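PDB 5M3C: diguanylate cyclase from Pseudomonas aeruginosa, which is a two-domain protein pairing a GGDEF domain, which holds guanosine-5'-triphosphate and calcium, with an EAL domain that carries a second calcium site. Local coordinates for residues 180-185 against 235-240; 212-215 against 221-224. One frame throughout, in Å; residues are numbered along the deposited sequence.

Interaction 1 (180-185 against 235-240); sequences TELRRA and CGLILP
L237 pushes its forked end against two consecutive residues of the helix 168-187, one methyl to each: CD1 packs on L182 and CD2 on the guanidinium of R183. The first touch is purely apolar, with L182 CD2 3.6 Å from L237 CD1; the two leucines slide past each other in opposite senses, and CD1 also lies near CG of L182. L182 reaches across because its CG stands anti to its own backbone N (chi1 -177°), which carries the branch out toward the loop. The second touch is of another kind. The R183 chain bends at chi3 (-86°) and crosses L237 at about a right angle, bringing one flat side of the guanidinium over CD2 near the rim of the group; R183 NH2 lies 3.4 Å from L237 CD2. The methyl covers part of one face and leaves the N-H groups, which lie in the plane, to other partners. NH1 of R183 also comes within 3.6 Å of the C235 carbonyl O, an oblique approach that is no hydrogen bond. Its stronger polar partner is E179, one turn earlier on the same helix, whose carboxylate makes a salt bridge with NH1, which probably limits the swing of the arginine. No hydrogen bond joins the two segments directly. The backbones stay well apart, R183 CA and L237 CA being 7.5 Å from each other. C235, G236 and L237 form the short linker between helices 225-234 and 238-259, where G236 has positive phi and L237 occupies the N-cap position of the second helix. L182 continues inward onto L231 and A232 of helix 225-234, so that helix 168-187 rests on this helical corner, with strand 206-217 of the EAL domain alongside.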
ATOM      1  N   THR B 180      22.246  10.058  21.249  1.00 47.79           N
ATOM      2  CA  THR B 180      23.338   9.649  22.131  1.00 48.85           C
ATOM      3  C   THR B 180      22.781   9.015  23.392  1.00 47.96           C
ATOM      4  O   THR B 180      23.274   7.985  23.861  1.00 48.25           O
ATOM      5  CB  THR B 180      24.232  10.836  22.538  1.00 50.20           C
ATOM      6  OG1 THR B 180      23.414  11.953  22.902  1.00 52.25           O
ATOM      7  CG2 THR B 180      25.146  11.239  21.399  1.00 50.11           C
ATOM      8  N   GLU B 181      21.743   9.638  23.936  1.00 47.44           N
ATOM      9  CA  GLU B 181      21.127   9.146  25.154  1.00 47.77           C
ATOM     10  C   GLU B 181      20.501   7.774  24.942  1.00 47.73           C
ATOM     11  O   GLU B 181      20.605   6.903  25.803  1.00 47.23           O
ATOM     12  CB  GLU B 181      20.089  10.140  25.672  1.00 47.40           C
ATOM     13  CG  GLU B 181      20.700  11.394  26.279  1.00 47.07           C
ATOM     14  CD  GLU B 181      21.879  11.092  27.189  1.00 46.25           C
ATOM     15  OE1 GLU B 181      23.008  10.935  26.680  1.00 44.95           O
ATOM     16  OE2 GLU B 181      21.678  11.015  28.417  1.00 47.18           O
ATOM     17  N   LEU B 182      19.858   7.576  23.797  1.00 48.30           N
ATOM     18  CA  LEU B 182      19.294   6.270  23.481  1.00 48.89           C
ATOM     19  C   LEU B 182      20.422   5.259  23.363  1.00 48.56           C
ATOM     20  O   LEU B 182      20.363   4.173  23.944  1.00 49.78           O
ATOM     21  CB  LEU B 182      18.486   6.316  22.181  1.00 49.19           C
ATOM     22  CG  LEU B 182      17.789   5.010  21.775  1.00 48.94           C
ATOM     23  CD1 LEU B 182      16.838   4.520  22.856  1.00 48.62           C
ATOM     24  CD2 LEU B 182      17.042   5.191  20.463  1.00 49.14           C
ATOM     25  N   ARG B 183      21.458   5.634  22.620  1.00 48.90           N
ATOM     26  CA  ARG B 183      22.609   4.762  22.412  1.00 49.62           C
ATOM     27  C   ARG B 183      23.201   4.340  23.753  1.00 49.28           C
ATOM     28  O   ARG B 183      23.561   3.179  23.944  1.00 48.45           O
ATOM     29  CB  ARG B 183      23.671   5.465  21.555  1.00 50.60           C
ATOM     30  CG  ARG B 183      24.335   4.556  20.529  1.00 51.40           C
ATOM     31  CD  ARG B 183      25.264   5.318  19.595  1.00 51.73           C
ATOM     32  NE  ARG B 183      24.561   5.892  18.446  1.00 52.90           N
ATOM     33  CZ  ARG B 183      24.259   5.222  17.335  1.00 53.54           C
ATOM     34  NH1 ARG B 183      23.622   5.832  16.341  1.00 53.10           N
ATOM     35  NH2 ARG B 183      24.587   3.940  17.215  1.00 53.87           N
ATOM     36  N   ARG B 184      23.290   5.288  24.682  1.00 49.79           N
ATOM     37  CA  ARG B 184      23.804   5.009  26.022  1.00 49.78           C
ATOM     38  C   ARG B 184      22.859   4.120  26.819  1.00 49.32           C
ATOM     39  O   ARG B 184      23.269   3.096  27.365  1.00 49.44           O
ATOM     40  CB  ARG B 184      24.029   6.314  26.778  1.00 50.86           C
ATOM     41  CG  ARG B 184      25.230   7.095  26.281  1.00 52.22           C
ATOM     42  CD  ARG B 184      25.374   8.429  26.986  1.00 53.02           C
ATOM     43  NE  ARG B 184      26.781   8.760  27.177  1.00 54.18           N
ATOM     44  CZ  ARG B 184      27.478   8.455  28.268  1.00 56.51           C
ATOM     45  NH1 ARG B 184      26.899   7.823  29.282  1.00 56.70           N
ATOM     46  NH2 ARG B 184      28.758   8.791  28.350  1.00 58.04           N
ATOM     47  N   ALA B 185      21.596   4.525  26.881  1.00 48.96           N
ATOM     48  CA  ALA B 185      20.581   3.802  27.637  1.00 49.15           C
ATOM     49  C   ALA B 185      20.521   2.350  27.195  1.00 49.62           C
ATOM     50  O   ALA B 185      20.373   1.432  28.013  1.00 49.35           O
ATOM     51  CB  ALA B 185      19.226   4.464  27.450  1.00 49.26           C
ATOM     52  N   CYS B 235      17.921   6.627  13.244  1.00 59.67           N
ATOM     53  CA  CYS B 235      19.368   6.508  13.447  1.00 58.92           C
ATOM     54  C   CYS B 235      19.823   5.069  13.698  1.00 57.95           C
ATOM     55  O   CYS B 235      20.818   4.834  14.379  1.00 56.60           O
ATOM     56  CB  CYS B 235      19.826   7.418  14.588  1.00 60.03           C
ATOM     57  SG  CYS B 235      19.157   6.987  16.207  1.00 60.71           S
ATOM     58  N   GLY B 236      19.084   4.112  13.143  1.00 59.07           N
ATOM     59  CA  GLY B 236      19.502   2.710  13.128  1.00 59.21           C
ATOM     60  C   GLY B 236      19.793   2.114  14.492  1.00 59.87           C
ATOM     61  O   GLY B 236      20.878   1.586  14.728  1.00 60.47           O
ATOM     62  N   LEU B 237      18.819   2.191  15.392  1.00 60.40           N
ATOM     63  CA  LEU B 237      18.951   1.603  16.719  1.00 60.06           C
ATOM     64  C   LEU B 237      17.804   0.648  17.022  1.00 60.14           C
ATOM     65  O   LEU B 237      17.733   0.084  18.112  1.00 61.27           O
ATOM     66  CB  LEU B 237      19.007   2.700  17.784  1.00 60.12           C
ATOM     67  CG  LEU B 237      20.285   3.542  17.780  1.00 60.74           C
ATOM     68  CD1 LEU B 237      20.185   4.684  18.780  1.00 60.89           C
ATOM     69  CD2 LEU B 237      21.503   2.679  18.078  1.00 60.90           C
ATOM     70  N   ILE B 238      16.918   0.459  16.048  1.00 60.28           N
ATOM     71  CA  ILE B 238      15.732  -0.370  16.241  1.00 59.97           C
ATOM     72  C   ILE B 238      16.097  -1.843  16.418  1.00 59.55           C
ATOM     73  O   ILE B 238      15.497  -2.539  17.234  1.00 60.54           O
ATOM     74  CB  ILE B 238      14.731  -0.210  15.074  1.00 60.26           C
ATOM     75  CG1 ILE B 238      13.400  -0.889  15.409  1.00 61.47           C
ATOM     76  CG2 ILE B 238      15.301  -0.783  13.783  1.00 59.74           C
ATOM     77  CD1 ILE B 238      12.655  -0.254  16.563  1.00 61.74           C
ATOM     78  N   LEU B 239      17.083  -2.316  15.660  1.00 58.41           N
ATOM     79  CA  LEU B 239      17.518  -3.703  15.780  1.00 57.67           C
ATOM     80  C   LEU B 239      18.118  -3.956  17.164  1.00 57.80           C
ATOM     81  O   LEU B 239      17.730  -4.908  17.839  1.00 59.05           O
ATOM     82  CB  LEU B 239      18.507  -4.069  14.668  1.00 57.05           C
ATOM     83  CG  LEU B 239      17.933  -4.039  13.246  1.00 56.65           C
ATOM     84  CD1 LEU B 239      18.986  -4.454  12.229  1.00 56.47           C
ATOM     85  CD2 LEU B 239      16.702  -4.925  13.129  1.00 56.12           C
ATOM     86  N   PRO B 240      19.057  -3.097  17.597  1.00 57.54           N
ATOM     87  CA  PRO B 240      19.571  -3.180  18.966  1.00 56.92           C
ATOM     88  C   PRO B 240      18.459  -3.052  20.011  1.00 57.14           C
ATOM     89  O   PRO B 240      18.490  -3.734  21.039  1.00 57.77           O
ATOM     90  CB  PRO B 240      20.522  -1.983  19.062  1.00 56.66           C
ATOM     91  CG  PRO B 240      20.922  -1.690  17.661  1.00 56.82           C
ATOM     92  CD  PRO B 240      19.750  -2.064  16.806  1.00 57.32           C
TER

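Interaction 2 (212-215 against 221-224)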
ATOM      1  N   LEU B 212       5.900  -3.756  27.541  1.00 51.26           N
ATOM      2  CA  LEU B 212       5.936  -2.480  26.843  1.00 50.68           C
ATOM      3  C   LEU B 212       7.165  -1.676  27.252  1.00 50.76           C
ATOM      4  O   LEU B 212       7.379  -1.414  28.436  1.00 51.52           O
ATOM      5  CB  LEU B 212       4.671  -1.687  27.170  1.00 50.36           C
ATOM      6  CG  LEU B 212       3.360  -2.382  26.797  1.00 50.24           C
ATOM      7  CD1 LEU B 212       2.206  -1.853  27.635  1.00 50.18           C
ATOM      8  CD2 LEU B 212       3.076  -2.214  25.313  1.00 50.58           C
ATOM      9  N   VAL B 213       7.959  -1.271  26.267  1.00 50.30           N
ATOM     10  CA  VAL B 213       9.203  -0.555  26.534  1.00 50.19           C
ATOM     11  C   VAL B 213       8.942   0.877  26.986  1.00 50.09           C
ATOM     12  O   VAL B 213       8.147   1.596  26.383  1.00 50.39           O
ATOM     13  CB  VAL B 213      10.106  -0.499  25.291  1.00 50.48           C
ATOM     14  CG1 VAL B 213      11.534  -0.167  25.696  1.00 50.27           C
ATOM     15  CG2 VAL B 213      10.066  -1.818  24.540  1.00 51.58           C
ATOM     16  N   ARG B 214       9.623   1.280  28.050  1.00 50.23           N
ATOM     17  CA  ARG B 214       9.532   2.636  28.565  1.00 50.80           C
ATOM     18  C   ARG B 214      10.923   3.239  28.655  1.00 48.95           C
ATOM     19  O   ARG B 214      11.916   2.520  28.746  1.00 47.78           O
ATOM     20  CB  ARG B 214       8.890   2.641  29.953  1.00 53.76           C
ATOM     21  CG  ARG B 214       7.398   2.339  29.964  1.00 55.97           C
ATOM     22  CD  ARG B 214       6.585   3.515  29.450  1.00 57.58           C
ATOM     23  NE  ARG B 214       5.172   3.392  29.802  1.00 59.63           N
ATOM     24  CZ  ARG B 214       4.271   2.724  29.087  1.00 61.21           C
ATOM     25  NH1 ARG B 214       4.621   2.101  27.967  1.00 60.93           N
ATOM     26  NH2 ARG B 214       3.009   2.676  29.495  1.00 62.33           N
ATOM     27  N   TRP B 215      10.991   4.565  28.634  1.00 47.38           N
ATOM     28  CA  TRP B 215      12.265   5.259  28.747  1.00 46.59           C
ATOM     29  C   TRP B 215      12.091   6.565  29.503  1.00 46.63           C
ATOM     30  O   TRP B 215      11.488   7.506  28.994  1.00 47.13           O
ATOM     31  CB  TRP B 215      12.857   5.519  27.356  1.00 45.92           C
ATOM     32  CG  TRP B 215      14.221   6.164  27.373  1.00 45.49           C
ATOM     33  CD1 TRP B 215      15.131   6.136  28.390  1.00 45.42           C
ATOM     34  CD2 TRP B 215      14.835   6.905  26.312  1.00 45.05           C
ATOM     35  NE1 TRP B 215      16.264   6.825  28.034  1.00 45.22           N
ATOM     36  CE2 TRP B 215      16.109   7.305  26.761  1.00 44.84           C
ATOM     37  CE3 TRP B 215      14.430   7.275  25.026  1.00 45.21           C
ATOM     38  CZ2 TRP B 215      16.980   8.051  25.973  1.00 44.63           C
ATOM     39  CZ3 TRP B 215      15.297   8.018  24.244  1.00 45.08           C
ATOM     40  CH2 TRP B 215      16.556   8.399  24.721  1.00 44.92           C
ATOM     41  N   GLY B 221      12.525  13.798  31.032  1.00 49.25           N
ATOM     42  CA  GLY B 221      11.340  13.156  31.587  1.00 49.44           C
ATOM     43  C   GLY B 221      11.034  11.840  30.895  1.00 49.65           C
ATOM     44  O   GLY B 221      11.921  11.211  30.309  1.00 48.06           O
ATOM     45  N   GLU B 222       9.774  11.420  30.973  1.00 50.94           N
ATOM     46  CA  GLU B 222       9.326  10.208  30.298  1.00 52.25           C
ATOM     47  C   GLU B 222       9.271  10.439  28.794  1.00 51.51           C
ATOM     48  O   GLU B 222       8.428  11.185  28.300  1.00 52.36           O
ATOM     49  CB  GLU B 222       7.950   9.769  30.811  1.00 53.98           C
ATOM     50  CG  GLU B 222       7.996   8.772  31.962  1.00 56.17           C
ATOM     51  CD  GLU B 222       8.239   7.343  31.501  1.00 58.09           C
ATOM     52  OE1 GLU B 222       7.987   7.043  30.312  1.00 58.55           O
ATOM     53  OE2 GLU B 222       8.673   6.515  32.334  1.00 59.63           O
ATOM     54  N   ILE B 223      10.181   9.802  28.073  1.00 50.42           N
ATOM     55  CA  ILE B 223      10.191   9.885  26.625  1.00 50.79           C
ATOM     56  C   ILE B 223       9.275   8.802  26.069  1.00 51.05           C
ATOM     57  O   ILE B 223       9.507   7.614  26.283  1.00 51.67           O
ATOM     58  CB  ILE B 223      11.616   9.714  26.071  1.00 50.83           C
ATOM     59  CG1 ILE B 223      12.563  10.699  26.762  1.00 50.91           C
ATOM     60  CG2 ILE B 223      11.634   9.940  24.567  1.00 50.55           C
ATOM     61  CD1 ILE B 223      14.030  10.381  26.572  1.00 51.02           C
ATOM     62  N   SER B 224       8.223   9.217  25.371  1.00 51.68           N
ATOM     63  CA  SER B 224       7.228   8.273  24.867  1.00 52.07           C
ATOM     64  C   SER B 224       7.796   7.436  23.728  1.00 52.15           C
ATOM     65  O   SER B 224       8.613   7.922  22.945  1.00 50.92           O
ATOM     66  CB  SER B 224       5.977   9.009  24.381  1.00 52.34           C
ATOM     67  OG  SER B 224       6.173   9.544  23.082  1.00 52.59           O
TER
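W215 and I223 meet twice, through their backbones and through their side chains, which lie side by side and point the same way. The amide N of I223 donates to the carbonyl O of W215 at 2.8 Å. Beside this bond, the CD1 methyl of I223 sits over one face of the indole in a CH-pi contact, 3.4 Å from the centroid of the six-membered ring and only 7° off its normal. W215 swings its ring away from its own N, alongside the carbonyl carbon, which places the indole under the methyl, while CB and CG2 of I223 rest near CE3. At the outer edge of the contact E222 folds back at chi2, leaving its OE1 3.9 Å from R214 CD; the guanidinium and carboxylate planes stand 82° apart. Farther out, the backbone of R214 is hydrogen-bonded to that of Q192, which ties this strand to 192-200. The indole also packs against E181, L182 and A185 of helix 168-187, and I223 against L178 of the same helix. S224 takes the N-cap position of helix 225-234, its OG making a weak hydrogen bond to R227 N. Across these two segments the contact is thus one backbone hydrogen bond and a methyl-on-ring contact, whereas R214 and E222, with NE and OE1 4.6 Å apart, probably add only a modest long-range attraction.

Overall arrangement
From the N terminus, the chain first brings helix 168-187, whose residues 180-185 form the first side of interaction 1. Strand 192-200 follows, then strand 206-217, which supplies 212-215. Interaction 2 closes a short loop when 221-224 folds back on that strand, just ahead of helix 225-234. Only after this helix does 235-240 return to 180-185, so interaction 2 is nested inside the larger loop closed by interaction 1. The two are about 14 Å apart between centres and meet directly, W215 packing on helix 168-187. Together they tie this helix to the EAL domain's sheet and to its helices 225-234 and 238-259.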